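Local coordinates for septation protein imp2 (Schizosaccharomyces pombe, PDB 5C1F), which is required for normal septation, takes part in disassembly of the medial ring and binds membrane phospholipids, the chain here being its F-BAR domain, at residues S7-F12 and T207-Q212; F40-A45 and D99-F104; K53-L58 and N84-H89. All coordinates share one frame; numbering follows the deposited sequence.

Overall arrangement
From the N terminus the chain passes through the short helix 8-11, and contact 1 pins it to helix 162-252, closing a loop of 194 mostly helical residues. Both other contacts fall within that loop. Contact 2 joins helix 18-59 to helix 69-155, and contact 3 joins the same two helices nearer the turn between them, so the three closures are nested and none cross. Contacts 2 and 3 have centres about 20 Å apart; contacts 1 and 3 lie on opposite sides of the chain's centre, about 50 Å between centres. All three also touch the second subunit, as expected for an F-BAR dimer built from long antiparallel helices.

Contact 1 of 3, residues S7-F12 and T207-Q212; sequences SFSNYF and TCDKLQ
Cys208 sets its CB 3.8 Å from CB of Phe8, just where the N-terminal segment comes closest to the long helix. The next residue, Asp209, points its CB away but brings its carboxylate back toward the N-terminal segment, and OD1 stands 3.0 Å from Ser9 OG; the same oxygen forms a salt bridge with Arg301 of the second subunit. Leu211 touches the Phe8 ring with CB, 4.1 Å from CD2, and packs beyond it on Leu23 and Phe27 of helix 18-59. Gln212 grips the N-terminal segment in two ways. With CG anti to the backbone N (chi1 -178°) and the chain extended, its CB lies over one face of the Phe8 ring, 3.8 Å from the centroid in a CH-pi contact, while the amide reaches past the ring toward the backbone. There OE1 accepts Phe8 N at 3.0 Å; the N-H points almost straight at the oxygen (169°) but arrives from above the carbonyl plane. Phe12 CE2 covers the opposite face of Phe8, and Gln212 NE2 bonds to Glu216. One glutamine thus satisfies a buried main-chain N-H and covers the adjoining ring, coupling polar and apolar anchoring of the N-terminal segment.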
ATOM      1  N   SER A   7     -29.487 -34.794  -4.163  1.00 50.23           N
ATOM      2  CA  SER A   7     -28.385 -34.834  -3.204  1.00 52.08           C
ATOM      3  C   SER A   7     -27.297 -35.824  -3.608  1.00 46.70           C
ATOM      4  O   SER A   7     -27.466 -36.588  -4.558  1.00 46.28           O
ATOM      5  CB  SER A   7     -28.912 -35.190  -1.814  1.00 57.57           C
ATOM      6  OG  SER A   7     -29.540 -36.461  -1.819  1.00 64.87           O
ATOM      7  N   PHE A   8     -26.184 -35.807  -2.876  1.00 42.58           N
ATOM      8  CA  PHE A   8     -25.088 -36.749  -3.111  1.00 42.70           C
ATOM      9  C   PHE A   8     -25.554 -38.191  -2.916  1.00 42.93           C
ATOM     10  O   PHE A   8     -25.026 -39.116  -3.534  1.00 46.71           O
ATOM     11  CB  PHE A   8     -23.905 -36.465  -2.177  1.00 40.91           C
ATOM     12  CG  PHE A   8     -23.067 -35.279  -2.576  1.00 40.50           C
ATOM     13  CD1 PHE A   8     -23.542 -34.327  -3.465  1.00 46.68           C
ATOM     14  CD2 PHE A   8     -21.788 -35.124  -2.063  1.00 37.58           C
ATOM     15  CE1 PHE A   8     -22.763 -33.243  -3.824  1.00 43.75           C
ATOM     16  CE2 PHE A   8     -21.003 -34.041  -2.422  1.00 36.60           C
ATOM     17  CZ  PHE A   8     -21.491 -33.101  -3.303  1.00 37.60           C
ATOM     18  N   SER A   9     -26.542 -38.365  -2.042  1.00 40.05           N
ATOM     19  CA  SER A   9     -27.070 -39.681  -1.705  1.00 40.69           C
ATOM     20  C   SER A   9     -27.639 -40.409  -2.915  1.00 44.73           C
ATOM     21  O   SER A   9     -27.484 -41.621  -3.045  1.00 52.79           O
ATOM     22  CB  SER A   9     -28.157 -39.561  -0.636  1.00 42.34           C
ATOM     23  OG  SER A   9     -27.664 -38.937   0.533  1.00 49.34           O
ATOM     24  N   ASN A  10     -28.299 -39.665  -3.796  1.00 42.33           N
ATOM     25  CA  ASN A  10     -29.041 -40.271  -4.896  1.00 47.94           C
ATOM     26  C   ASN A  10     -28.344 -40.178  -6.246  1.00 47.31           C
ATOM     27  O   ASN A  10     -28.842 -40.705  -7.239  1.00 47.43           O
ATOM     28  CB  ASN A  10     -30.428 -39.633  -5.006  1.00 51.88           C
ATOM     29  CG  ASN A  10     -31.290 -39.902  -3.792  1.00 55.86           C
ATOM     30  OD1 ASN A  10     -31.084 -40.884  -3.079  1.00 58.51           O
ATOM     31  ND2 ASN A  10     -32.267 -39.036  -3.554  1.00 54.85           N
ATOM     32  N   TYR A  11     -27.199 -39.507  -6.293  1.00 45.85           N
ATOM     33  CA  TYR A  11     -26.581 -39.215  -7.578  1.00 47.25           C
ATOM     34  C   TYR A  11     -25.100 -39.567  -7.648  1.00 47.43           C
ATOM     35  O   TYR A  11     -24.402 -39.136  -8.566  1.00 49.72           O
ATOM     36  CB  TYR A  11     -26.782 -37.735  -7.925  1.00 42.80           C
ATOM     37  CG  TYR A  11     -28.202 -37.408  -8.337  1.00 44.91           C
ATOM     38  CD1 TYR A  11     -29.191 -37.192  -7.386  1.00 47.26           C
ATOM     39  CD2 TYR A  11     -28.554 -37.321  -9.678  1.00 45.32           C
ATOM     40  CE1 TYR A  11     -30.490 -36.899  -7.758  1.00 49.75           C
ATOM     41  CE2 TYR A  11     -29.852 -37.027 -10.059  1.00 47.77           C
ATOM     42  CZ  TYR A  11     -30.816 -36.817  -9.095  1.00 49.08           C
ATOM     43  OH  TYR A  11     -32.109 -36.522  -9.464  1.00 51.54           O
ATOM     44  N   PHE A  12     -24.618 -40.360  -6.696  1.00 44.48           N
ATOM     45  CA  PHE A  12     -23.225 -40.787  -6.740  1.00 43.41           C
ATOM     46  C   PHE A  12     -23.076 -42.277  -6.494  1.00 46.10           C
ATOM     47  O   PHE A  12     -22.388 -42.707  -5.570  1.00 48.45           O
ATOM     48  CB  PHE A  12     -22.392 -39.988  -5.742  1.00 35.74           C
ATOM     49  CG  PHE A  12     -22.049 -38.613  -6.229  1.00 46.48           C
ATOM     50  CD1 PHE A  12     -20.991 -38.421  -7.103  1.00 43.06           C
ATOM     51  CD2 PHE A  12     -22.801 -37.518  -5.842  1.00 45.37           C
ATOM     52  CE1 PHE A  12     -20.678 -37.158  -7.568  1.00 44.34           C
ATOM     53  CE2 PHE A  12     -22.492 -36.252  -6.303  1.00 46.41           C
ATOM     54  CZ  PHE A  12     -21.429 -36.071  -7.168  1.00 44.97           C
ATOM     55  N   THR A 207     -22.245 -41.495   4.305  1.00 37.46           N
ATOM     56  CA  THR A 207     -21.014 -40.839   3.878  1.00 36.97           C
ATOM     57  C   THR A 207     -21.301 -39.730   2.870  1.00 37.67           C
ATOM     58  O   THR A 207     -20.695 -38.662   2.922  1.00 42.40           O
ATOM     59  CB  THR A 207     -20.024 -41.850   3.258  1.00 36.40           C
ATOM     60  OG1 THR A 207     -19.754 -42.894   4.201  1.00 35.99           O
ATOM     61  CG2 THR A 207     -18.721 -41.165   2.884  1.00 33.08           C
ATOM     62  N   CYS A 208     -22.230 -39.988   1.953  1.00 37.41           N
ATOM     63  CA  CYS A 208     -22.600 -38.997   0.945  1.00 35.03           C
ATOM     64  C   CYS A 208     -23.188 -37.744   1.584  1.00 37.10           C
ATOM     65  O   CYS A 208     -22.926 -36.627   1.132  1.00 35.71           O
ATOM     66  CB  CYS A 208     -23.594 -39.589  -0.055  1.00 33.65           C
ATOM     67  SG  CYS A 208     -22.842 -40.669  -1.293  1.00 37.18           S
ATOM     68  N   ASP A 209     -23.984 -37.931   2.633  1.00 37.95           N
ATOM     69  CA  ASP A 209     -24.541 -36.804   3.372  1.00 41.54           C
ATOM     70  C   ASP A 209     -23.424 -35.952   3.967  1.00 38.16           C
ATOM     71  O   ASP A 209     -23.435 -34.729   3.847  1.00 37.43           O
ATOM     72  CB  ASP A 209     -25.489 -37.285   4.477  1.00 45.33           C
ATOM     73  CG  ASP A 209     -26.868 -37.646   3.949  1.00 52.90           C
ATOM     74  OD1 ASP A 209     -27.284 -37.075   2.918  1.00 52.78           O
ATOM     75  OD2 ASP A 209     -27.539 -38.498   4.570  1.00 59.29           O
ATOM     76  N   LYS A 210     -22.458 -36.611   4.599  1.00 40.60           N
ATOM     77  CA  LYS A 210     -21.320 -35.925   5.202  1.00 39.09           C
ATOM     78  C   LYS A 210     -20.443 -35.257   4.149  1.00 39.75           C
ATOM     79  O   LYS A 210     -19.912 -34.169   4.375  1.00 40.52           O
ATOM     80  CB  LYS A 210     -20.484 -36.899   6.034  1.00 43.18           C
ATOM     81  CG  LYS A 210     -21.200 -37.433   7.260  1.00 46.39           C
ATOM     82  CD  LYS A 210     -20.306 -38.355   8.068  1.00 50.13           C
ATOM     83  CE  LYS A 210     -21.044 -38.918   9.269  1.00 56.73           C
ATOM     84  NZ  LYS A 210     -20.247 -39.963   9.969  1.00 63.66           N
ATOM     85  N   LEU A 211     -20.294 -35.913   3.002  1.00 38.50           N
ATOM     86  CA  LEU A 211     -19.496 -35.363   1.911  1.00 32.16           C
ATOM     87  C   LEU A 211     -20.187 -34.159   1.287  1.00 35.43           C
ATOM     88  O   LEU A 211     -19.527 -33.226   0.831  1.00 42.57           O
ATOM     89  CB  LEU A 211     -19.223 -36.430   0.852  1.00 37.22           C
ATOM     90  CG  LEU A 211     -18.209 -37.496   1.272  1.00 43.30           C
ATOM     91  CD1 LEU A 211     -18.058 -38.563   0.203  1.00 42.84           C
ATOM     92  CD2 LEU A 211     -16.868 -36.853   1.581  1.00 41.76           C
ATOM     93  N   GLN A 212     -21.516 -34.178   1.271  1.00 38.35           N
ATOM     94  CA  GLN A 212     -22.276 -33.041   0.763  1.00 38.65           C
ATOM     95  C   GLN A 212     -22.197 -31.869   1.734  1.00 35.26           C
ATOM     96  O   GLN A 212     -22.150 -30.713   1.318  1.00 28.85           O
ATOM     97  CB  GLN A 212     -23.734 -33.423   0.513  1.00 40.37           C
ATOM     98  CG  GLN A 212     -24.564 -32.293  -0.074  1.00 39.06           C
ATOM     99  CD  GLN A 212     -25.958 -32.737  -0.460  1.00 42.02           C
ATOM    100  OE1 GLN A 212     -26.246 -33.932  -0.518  1.00 41.88           O
ATOM    101  NE2 GLN A 212     -26.835 -31.774  -0.726  1.00 40.05           N
TER

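Contact 2 of 3, residues F40-A45 and D99-F104; sequences FYHERA and DVENAF
Glu101 reaches across to His42 at the point where helices 40-45 and 99-104 run antiparallel, their axes 8.7 Å apart. Its CB sits 4.4 Å from Tyr41 O, and CG passes His42 CA at 4.1 Å. The extended chain, with CG anti to the backbone N (chi1 170°), then carries CD alongside the histidine. Of the two carboxylate oxygens, OE2 accepts His42 ND1 in a 2.7 Å hydrogen bond. That oxygen lies near the imidazole plane at the ring edge, yet the N-H meets it from above the carboxylate plane, the two planes being nearly perpendicular (86°). OE1 turns toward Ala45 CB and can accept from a water, which can also make a weak bond to His42 O. Were Glu101 cut back to an alanine, His42 ND1 would probably be left without its carboxylate partner and the ring freer to turn.

The apolar half of the contact belongs to Tyr41. Val100 CG1 rests over one face of its ring, 3.9 Å from the centroid and offset toward the rim, while Phe40 CD2 covers the opposite face. Phe104 meets Tyr41 rim to rim, with CE2 3.4 Å from Tyr41 CD2 and the ring planes only 11° apart; neither ring lies over the other.

Helix 162-252 packs against this aromatic group, with Met226 and Phe229 beside Tyr41 and Leu222 and Val225 beside Phe104. Met78 of the second subunit also reaches Tyr41, placing the pair of helices within the dimer's helical core.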
ATOM      1  N   PHE A  40      -2.256 -17.091  -2.871  1.00 28.21           N
ATOM      2  CA  PHE A  40      -2.624 -15.790  -3.415  1.00 27.45           C
ATOM      3  C   PHE A  40      -2.712 -14.740  -2.311  1.00 29.21           C
ATOM      4  O   PHE A  40      -2.100 -13.672  -2.402  1.00 27.96           O
ATOM      5  CB  PHE A  40      -3.956 -15.887  -4.165  1.00 24.63           C
ATOM      6  CG  PHE A  40      -4.437 -14.578  -4.730  1.00 28.52           C
ATOM      7  CD1 PHE A  40      -4.011 -14.148  -5.977  1.00 29.38           C
ATOM      8  CD2 PHE A  40      -5.323 -13.782  -4.019  1.00 29.98           C
ATOM      9  CE1 PHE A  40      -4.454 -12.942  -6.501  1.00 31.76           C
ATOM     10  CE2 PHE A  40      -5.768 -12.578  -4.538  1.00 31.63           C
ATOM     11  CZ  PHE A  40      -5.334 -12.157  -5.780  1.00 29.09           C
ATOM     12  N   TYR A  41      -3.470 -15.046  -1.263  1.00 20.80           N
ATOM     13  CA  TYR A  41      -3.681 -14.091  -0.182  1.00 21.38           C
ATOM     14  C   TYR A  41      -2.464 -13.974   0.725  1.00 20.31           C
ATOM     15  O   TYR A  41      -2.301 -12.973   1.419  1.00 30.21           O
ATOM     16  CB  TYR A  41      -4.920 -14.469   0.629  1.00 22.27           C
ATOM     17  CG  TYR A  41      -6.200 -14.157  -0.107  1.00 24.52           C
ATOM     18  CD1 TYR A  41      -6.548 -12.845  -0.403  1.00 19.18           C
ATOM     19  CD2 TYR A  41      -7.055 -15.170  -0.517  1.00 19.92           C
ATOM     20  CE1 TYR A  41      -7.715 -12.549  -1.080  1.00 24.65           C
ATOM     21  CE2 TYR A  41      -8.225 -14.886  -1.194  1.00 23.15           C
ATOM     22  CZ  TYR A  41      -8.549 -13.574  -1.475  1.00 22.82           C
ATOM     23  OH  TYR A  41      -9.712 -13.287  -2.150  1.00 26.99           O
ATOM     24  N   HIS A  42      -1.611 -14.995   0.717  1.00 21.13           N
ATOM     25  CA  HIS A  42      -0.335 -14.920   1.416  1.00 23.95           C
ATOM     26  C   HIS A  42       0.500 -13.782   0.843  1.00 27.52           C
ATOM     27  O   HIS A  42       1.052 -12.966   1.582  1.00 30.84           O
ATOM     28  CB  HIS A  42       0.430 -16.238   1.302  1.00 28.76           C
ATOM     29  CG  HIS A  42       1.837 -16.165   1.808  1.00 35.81           C
ATOM     30  ND1 HIS A  42       2.149 -16.201   3.150  1.00 37.82           N
ATOM     31  CD2 HIS A  42       3.015 -16.058   1.150  1.00 24.60           C
ATOM     32  CE1 HIS A  42       3.460 -16.123   3.297  1.00 39.31           C
ATOM     33  NE2 HIS A  42       4.009 -16.034   2.099  1.00 36.35           N
ATOM     34  N   GLU A  43       0.581 -13.735  -0.483  1.00 25.42           N
ATOM     35  CA  GLU A  43       1.328 -12.694  -1.174  1.00 27.69           C
ATOM     36  C   GLU A  43       0.684 -11.322  -0.960  1.00 30.53           C
ATOM     37  O   GLU A  43       1.376 -10.338  -0.686  1.00 23.47           O
ATOM     38  CB  GLU A  43       1.424 -13.016  -2.668  1.00 33.20           C
ATOM     39  CG  GLU A  43       2.048 -11.925  -3.524  1.00 45.47           C
ATOM     40  CD  GLU A  43       3.546 -11.785  -3.327  1.00 55.32           C
ATOM     41  OE1 GLU A  43       4.127 -12.569  -2.548  1.00 61.38           O
ATOM     42  OE2 GLU A  43       4.148 -10.887  -3.957  1.00 62.28           O
ATOM     43  N   ARG A  44      -0.640 -11.274  -1.076  1.00 20.35           N
ATOM     44  CA  ARG A  44      -1.403 -10.041  -0.891  1.00 21.91           C
ATOM     45  C   ARG A  44      -1.162  -9.428   0.489  1.00 26.20           C
ATOM     46  O   ARG A  44      -1.126  -8.207   0.640  1.00 28.61           O
ATOM     47  CB  ARG A  44      -2.898 -10.309  -1.093  1.00 21.46           C
ATOM     48  CG  ARG A  44      -3.772  -9.075  -1.007  1.00 22.45           C
ATOM     49  CD  ARG A  44      -3.339  -8.011  -2.006  1.00 22.98           C
ATOM     50  NE  ARG A  44      -4.118  -6.788  -1.851  1.00 24.96           N
ATOM     51  CZ  ARG A  44      -3.803  -5.804  -1.013  1.00 27.37           C
ATOM     52  NH1 ARG A  44      -2.717  -5.895  -0.256  1.00 23.84           N
ATOM     53  NH2 ARG A  44      -4.572  -4.725  -0.931  1.00 17.57           N
ATOM     54  N   ALA A  45      -0.988 -10.287   1.489  1.00 24.04           N
ATOM     55  CA  ALA A  45      -0.737  -9.839   2.851  1.00 24.41           C
ATOM     56  C   ALA A  45       0.676  -9.284   2.996  1.00 25.57           C
ATOM     57  O   ALA A  45       0.887  -8.265   3.657  1.00 25.34           O
ATOM     58  CB  ALA A  45      -0.963 -10.978   3.834  1.00 19.59           C
ATOM     59  N   ASP A  99      -6.858 -13.489   9.466  1.00 26.82           N
ATOM     60  CA  ASP A  99      -8.269 -13.744   9.183  1.00 25.88           C
ATOM     61  C   ASP A  99      -8.530 -14.218   7.757  1.00 25.63           C
ATOM     62  O   ASP A  99      -9.574 -14.808   7.479  1.00 24.83           O
ATOM     63  CB  ASP A  99      -9.103 -12.493   9.456  1.00 25.62           C
ATOM     64  CG  ASP A  99      -9.052 -12.064  10.906  1.00 34.24           C
ATOM     65  OD1 ASP A  99      -8.666 -12.890  11.760  1.00 37.19           O
ATOM     66  OD2 ASP A  99      -9.403 -10.901  11.191  1.00 38.02           O
ATOM     67  N   VAL A 100      -7.596 -13.960   6.849  1.00 28.30           N
ATOM     68  CA  VAL A 100      -7.792 -14.375   5.466  1.00 27.62           C
ATOM     69  C   VAL A 100      -6.864 -15.535   5.107  1.00 25.63           C
ATOM     70  O   VAL A 100      -7.323 -16.664   4.949  1.00 29.65           O
ATOM     71  CB  VAL A 100      -7.589 -13.200   4.492  1.00 23.97           C
ATOM     72  CG1 VAL A 100      -7.916 -13.622   3.071  1.00 29.88           C
ATOM     73  CG2 VAL A 100      -8.465 -12.029   4.900  1.00 28.22           C
ATOM     74  N   GLU A 101      -5.567 -15.263   4.995  1.00 24.02           N
ATOM     75  CA  GLU A 101      -4.590 -16.301   4.667  1.00 28.44           C
ATOM     76  C   GLU A 101      -4.666 -17.518   5.589  1.00 28.78           C
ATOM     77  O   GLU A 101      -4.816 -18.648   5.124  1.00 27.22           O
ATOM     78  CB  GLU A 101      -3.171 -15.736   4.712  1.00 25.53           C
ATOM     79  CG  GLU A 101      -2.086 -16.805   4.624  1.00 24.63           C
ATOM     80  CD  GLU A 101      -0.696 -16.248   4.874  1.00 31.64           C
ATOM     81  OE1 GLU A 101      -0.564 -15.018   5.053  1.00 30.68           O
ATOM     82  OE2 GLU A 101       0.267 -17.041   4.893  1.00 34.18           O
ATOM     83  N   ASN A 102      -4.564 -17.285   6.894  1.00 27.57           N
ATOM     84  CA  ASN A 102      -4.556 -18.380   7.861  1.00 30.30           C
ATOM     85  C   ASN A 102      -5.886 -19.122   7.938  1.00 28.13           C
ATOM     86  O   ASN A 102      -5.946 -20.236   8.452  1.00 33.57           O
ATOM     87  CB  ASN A 102      -4.174 -17.864   9.249  1.00 34.47           C
ATOM     88  CG  ASN A 102      -2.709 -17.477   9.343  1.00 50.66           C
ATOM     89  OD1 ASN A 102      -1.891 -17.895   8.520  1.00 55.03           O
ATOM     90  ND2 ASN A 102      -2.370 -16.675  10.347  1.00 55.45           N
ATOM     91  N   ALA A 103      -6.948 -18.503   7.431  1.00 28.17           N
ATOM     92  CA  ALA A 103      -8.252 -19.156   7.387  1.00 26.08           C
ATOM     93  C   ALA A 103      -8.200 -20.358   6.451  1.00 27.25           C
ATOM     94  O   ALA A 103      -8.793 -21.398   6.732  1.00 32.01           O
ATOM     95  CB  ALA A 103      -9.334 -18.178   6.950  1.00 21.50           C
ATOM     96  N   PHE A 104      -7.482 -20.207   5.340  1.00 28.46           N
ATOM     97  CA  PHE A 104      -7.260 -21.312   4.413  1.00 31.28           C
ATOM     98  C   PHE A 104      -6.393 -22.384   5.057  1.00 30.26           C
ATOM     99  O   PHE A 104      -6.595 -23.576   4.830  1.00 30.78           O
ATOM    100  CB  PHE A 104      -6.602 -20.826   3.120  1.00 28.23           C
ATOM    101  CG  PHE A 104      -7.431 -19.844   2.351  1.00 29.57           C
ATOM    102  CD1 PHE A 104      -8.453 -20.279   1.524  1.00 26.47           C
ATOM    103  CD2 PHE A 104      -7.191 -18.484   2.453  1.00 26.68           C
ATOM    104  CE1 PHE A 104      -9.222 -19.377   0.815  1.00 28.85           C
ATOM    105  CE2 PHE A 104      -7.956 -17.578   1.748  1.00 22.32           C
ATOM    106  CZ  PHE A 104      -8.973 -18.024   0.926  1.00 25.84           C
TER
HETATM  107  O   HOH W   1       1.848 -13.573   4.749  1.00 34.28           O

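Contact 3 of 3, residues K53-L58 and N84-H89; sequences KRMAKL and NMAKSH
Met55 holds CG anti to its main-chain nitrogen (chi1 -167°), and with chi2 also extended SD is carried straight on, across to Met85 and Ala86; a bend at chi3 (-58°) then turns CE toward His89. SD comes to 3.7 Å from Ala86 N and 3.9 Å from Met85 CB, so the thioether lies against the main chain of helix 84-89 as much as against its side chains. Its methyl, CE, approaches CD2 of His89 at 4.3 Å, and the sulfur sees that ring obliquely rather than over a face. Met85 directs the rest of its own chain elsewhere, toward Asp240 and Ala243 of helix 162-252.

Ala86 is the small residue on which the helices close. Its CB faces Ala56 N at 3.5 Å and lies 4.0 Å from Ala56 CB, with CB and CG of Met55 completing the apolar surroundings. Across this point the CA atoms of Ala56 and Ala86 are 5.2 Å apart and the axes approach to 8.2 Å.

The meeting is apolar, but the buried imidazole is firmly placed from outside it: His89 NE2 bonds to Asp240 and ND1 to Glu48, while Tyr51 packs edge-to-face with the ring. These partners hold the rotation of the ring that Met55 CE touches.

With an angle of 157° between their directions, the two segments form a close antiparallel helix pair, small alanines at the nearest point and a long methionine beside them, within the elongated helical bundle of the F-BAR fold.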
ATOM      1  N   LYS A  53       5.284  -1.076   6.173  1.00 19.65           N
ATOM      2  CA  LYS A  53       6.619  -0.872   6.733  1.00 20.62           C
ATOM      3  C   LYS A  53       7.321   0.324   6.099  1.00 36.63           C
ATOM      4  O   LYS A  53       7.902   1.156   6.799  1.00 32.72           O
ATOM      5  CB  LYS A  53       7.480  -2.122   6.552  1.00 34.50           C
ATOM      6  CG  LYS A  53       7.078  -3.305   7.415  1.00 39.68           C
ATOM      7  CD  LYS A  53       7.946  -4.513   7.098  1.00 44.17           C
ATOM      8  CE  LYS A  53       7.631  -5.686   8.006  1.00 50.81           C
ATOM      9  NZ  LYS A  53       8.488  -6.863   7.693  1.00 52.56           N
ATOM     10  N   ARG A  54       7.268   0.407   4.774  1.00 20.37           N
ATOM     11  CA  ARG A  54       7.904   1.506   4.060  1.00 20.47           C
ATOM     12  C   ARG A  54       7.250   2.843   4.409  1.00 22.86           C
ATOM     13  O   ARG A  54       7.935   3.858   4.547  1.00 25.72           O
ATOM     14  CB  ARG A  54       7.853   1.269   2.549  1.00 20.56           C
ATOM     15  CG  ARG A  54       8.679   0.079   2.073  1.00 21.67           C
ATOM     16  CD  ARG A  54       8.843   0.087   0.561  1.00 22.08           C
ATOM     17  NE  ARG A  54       9.527   1.291   0.096  1.00 36.15           N
ATOM     18  CZ  ARG A  54       9.744   1.587  -1.183  1.00 40.54           C
ATOM     19  NH1 ARG A  54       9.327   0.764  -2.137  1.00 38.59           N
ATOM     20  NH2 ARG A  54      10.377   2.707  -1.510  1.00 41.93           N
ATOM     21  N   MET A  55       5.930   2.839   4.561  1.00 18.77           N
ATOM     22  CA  MET A  55       5.205   4.061   4.883  1.00 18.12           C
ATOM     23  C   MET A  55       5.559   4.550   6.286  1.00 32.48           C
ATOM     24  O   MET A  55       5.644   5.757   6.528  1.00 18.25           O
ATOM     25  CB  MET A  55       3.698   3.843   4.759  1.00 20.25           C
ATOM     26  CG  MET A  55       2.894   5.131   4.767  1.00 26.38           C
ATOM     27  SD  MET A  55       1.146   4.843   4.451  1.00 34.73           S
ATOM     28  CE  MET A  55       1.224   4.026   2.861  1.00 45.41           C
ATOM     29  N   ALA A  56       5.771   3.608   7.202  1.00 22.25           N
ATOM     30  CA  ALA A  56       6.196   3.940   8.558  1.00 27.34           C
ATOM     31  C   ALA A  56       7.590   4.556   8.547  1.00 29.00           C
ATOM     32  O   ALA A  56       7.831   5.571   9.200  1.00 29.56           O
ATOM     33  CB  ALA A  56       6.170   2.703   9.449  1.00 20.09           C
ATOM     34  N   LYS A  57       8.501   3.935   7.802  1.00 20.78           N
ATOM     35  CA  LYS A  57       9.863   4.442   7.672  1.00 33.22           C
ATOM     36  C   LYS A  57       9.861   5.873   7.143  1.00 33.18           C
ATOM     37  O   LYS A  57      10.625   6.724   7.602  1.00 29.75           O
ATOM     38  CB  LYS A  57      10.685   3.541   6.749  1.00 30.49           C
ATOM     39  CG  LYS A  57      12.144   3.954   6.624  1.00 39.73           C
ATOM     40  CD  LYS A  57      12.898   3.046   5.661  1.00 45.27           C
ATOM     41  CE  LYS A  57      14.340   3.504   5.471  1.00 53.09           C
ATOM     42  NZ  LYS A  57      15.154   3.330   6.707  1.00 57.28           N
ATOM     43  N   LEU A  58       8.982   6.131   6.180  1.00 28.84           N
ATOM     44  CA  LEU A  58       8.844   7.456   5.594  1.00 27.11           C
ATOM     45  C   LEU A  58       8.372   8.474   6.625  1.00 33.76           C
ATOM     46  O   LEU A  58       8.771   9.637   6.590  1.00 33.58           O
ATOM     47  CB  LEU A  58       7.870   7.412   4.413  1.00 25.32           C
ATOM     48  CG  LEU A  58       7.471   8.753   3.796  1.00 28.87           C
ATOM     49  CD1 LEU A  58       8.686   9.477   3.239  1.00 25.14           C
ATOM     50  CD2 LEU A  58       6.415   8.555   2.719  1.00 29.30           C
ATOM     51  N   ASN A  84      -0.210   7.542  10.794  1.00 18.89           N
ATOM     52  CA  ASN A  84      -1.469   6.890  11.149  1.00 19.41           C
ATOM     53  C   ASN A  84      -1.944   5.961  10.039  1.00 19.28           C
ATOM     54  O   ASN A  84      -2.530   4.912  10.295  1.00 18.47           O
ATOM     55  CB  ASN A  84      -2.549   7.924  11.463  1.00 18.26           C
ATOM     56  CG  ASN A  84      -2.397   8.518  12.845  1.00 29.83           C
ATOM     57  OD1 ASN A  84      -1.835   7.887  13.744  1.00 28.48           O
ATOM     58  ND2 ASN A  84      -2.898   9.735  13.026  1.00 25.75           N
ATOM     59  N   MET A  85      -1.682   6.353   8.801  1.00 22.50           N
ATOM     60  CA  MET A  85      -2.024   5.510   7.670  1.00 22.87           C
ATOM     61  C   MET A  85      -1.142   4.262   7.654  1.00 22.50           C
ATOM     62  O   MET A  85      -1.616   3.166   7.362  1.00 22.77           O
ATOM     63  CB  MET A  85      -1.897   6.294   6.364  1.00 16.33           C
ATOM     64  CG  MET A  85      -3.016   7.313   6.168  1.00 27.20           C
ATOM     65  SD  MET A  85      -2.954   8.163   4.577  1.00 23.46           S
ATOM     66  CE  MET A  85      -2.502   9.814   5.088  1.00 16.42           C
ATOM     67  N   ALA A  86       0.133   4.430   7.995  1.00 17.52           N
ATOM     68  CA  ALA A  86       1.057   3.303   8.101  1.00 17.27           C
ATOM     69  C   ALA A  86       0.598   2.300   9.158  1.00 17.69           C
ATOM     70  O   ALA A  86       0.550   1.099   8.899  1.00 25.77           O
ATOM     71  CB  ALA A  86       2.466   3.797   8.420  1.00 17.71           C
ATOM     72  N   LYS A  87       0.267   2.804  10.346  1.00 18.07           N
ATOM     73  CA  LYS A  87      -0.210   1.970  11.449  1.00 21.48           C
ATOM     74  C   LYS A  87      -1.436   1.159  11.050  1.00 29.75           C
ATOM     75  O   LYS A  87      -1.558  -0.018  11.393  1.00 28.15           O
ATOM     76  CB  LYS A  87      -0.557   2.825  12.669  1.00 19.25           C
ATOM     77  CG  LYS A  87       0.576   3.670  13.206  1.00 24.89           C
ATOM     78  CD  LYS A  87       0.059   4.641  14.261  1.00 27.63           C
ATOM     79  CE  LYS A  87       1.120   5.648  14.671  1.00 29.92           C
ATOM     80  NZ  LYS A  87       0.592   6.638  15.651  1.00 38.07           N
ATOM     81  N   SER A  88      -2.350   1.812  10.339  1.00 17.89           N
ATOM     82  CA  SER A  88      -3.566   1.165   9.875  1.00 17.74           C
ATOM     83  C   SER A  88      -3.225   0.049   8.894  1.00 33.24           C
ATOM     84  O   SER A  88      -3.674  -1.085   9.053  1.00 17.64           O
ATOM     85  CB  SER A  88      -4.506   2.185   9.227  1.00 22.66           C
ATOM     86  OG  SER A  88      -5.624   1.552   8.626  1.00 20.17           O
ATOM     87  N   HIS A  89      -2.420   0.376   7.887  1.00 17.06           N
ATOM     88  CA  HIS A  89      -2.021  -0.612   6.890  1.00 26.30           C
ATOM     89  C   HIS A  89      -1.269  -1.789   7.519  1.00 17.44           C
ATOM     90  O   HIS A  89      -1.396  -2.919   7.053  1.00 18.57           O
ATOM     91  CB  HIS A  89      -1.176   0.047   5.796  1.00 20.19           C
ATOM     92  CG  HIS A  89      -1.984   0.808   4.792  1.00 22.70           C
ATOM     93  ND1 HIS A  89      -2.678   0.188   3.774  1.00 21.90           N
ATOM     94  CD2 HIS A  89      -2.217   2.134   4.650  1.00 16.25           C
ATOM     95  CE1 HIS A  89      -3.299   1.100   3.049  1.00 21.63           C
ATOM     96  NE2 HIS A  89      -3.039   2.289   3.561  1.00 16.19           N
TER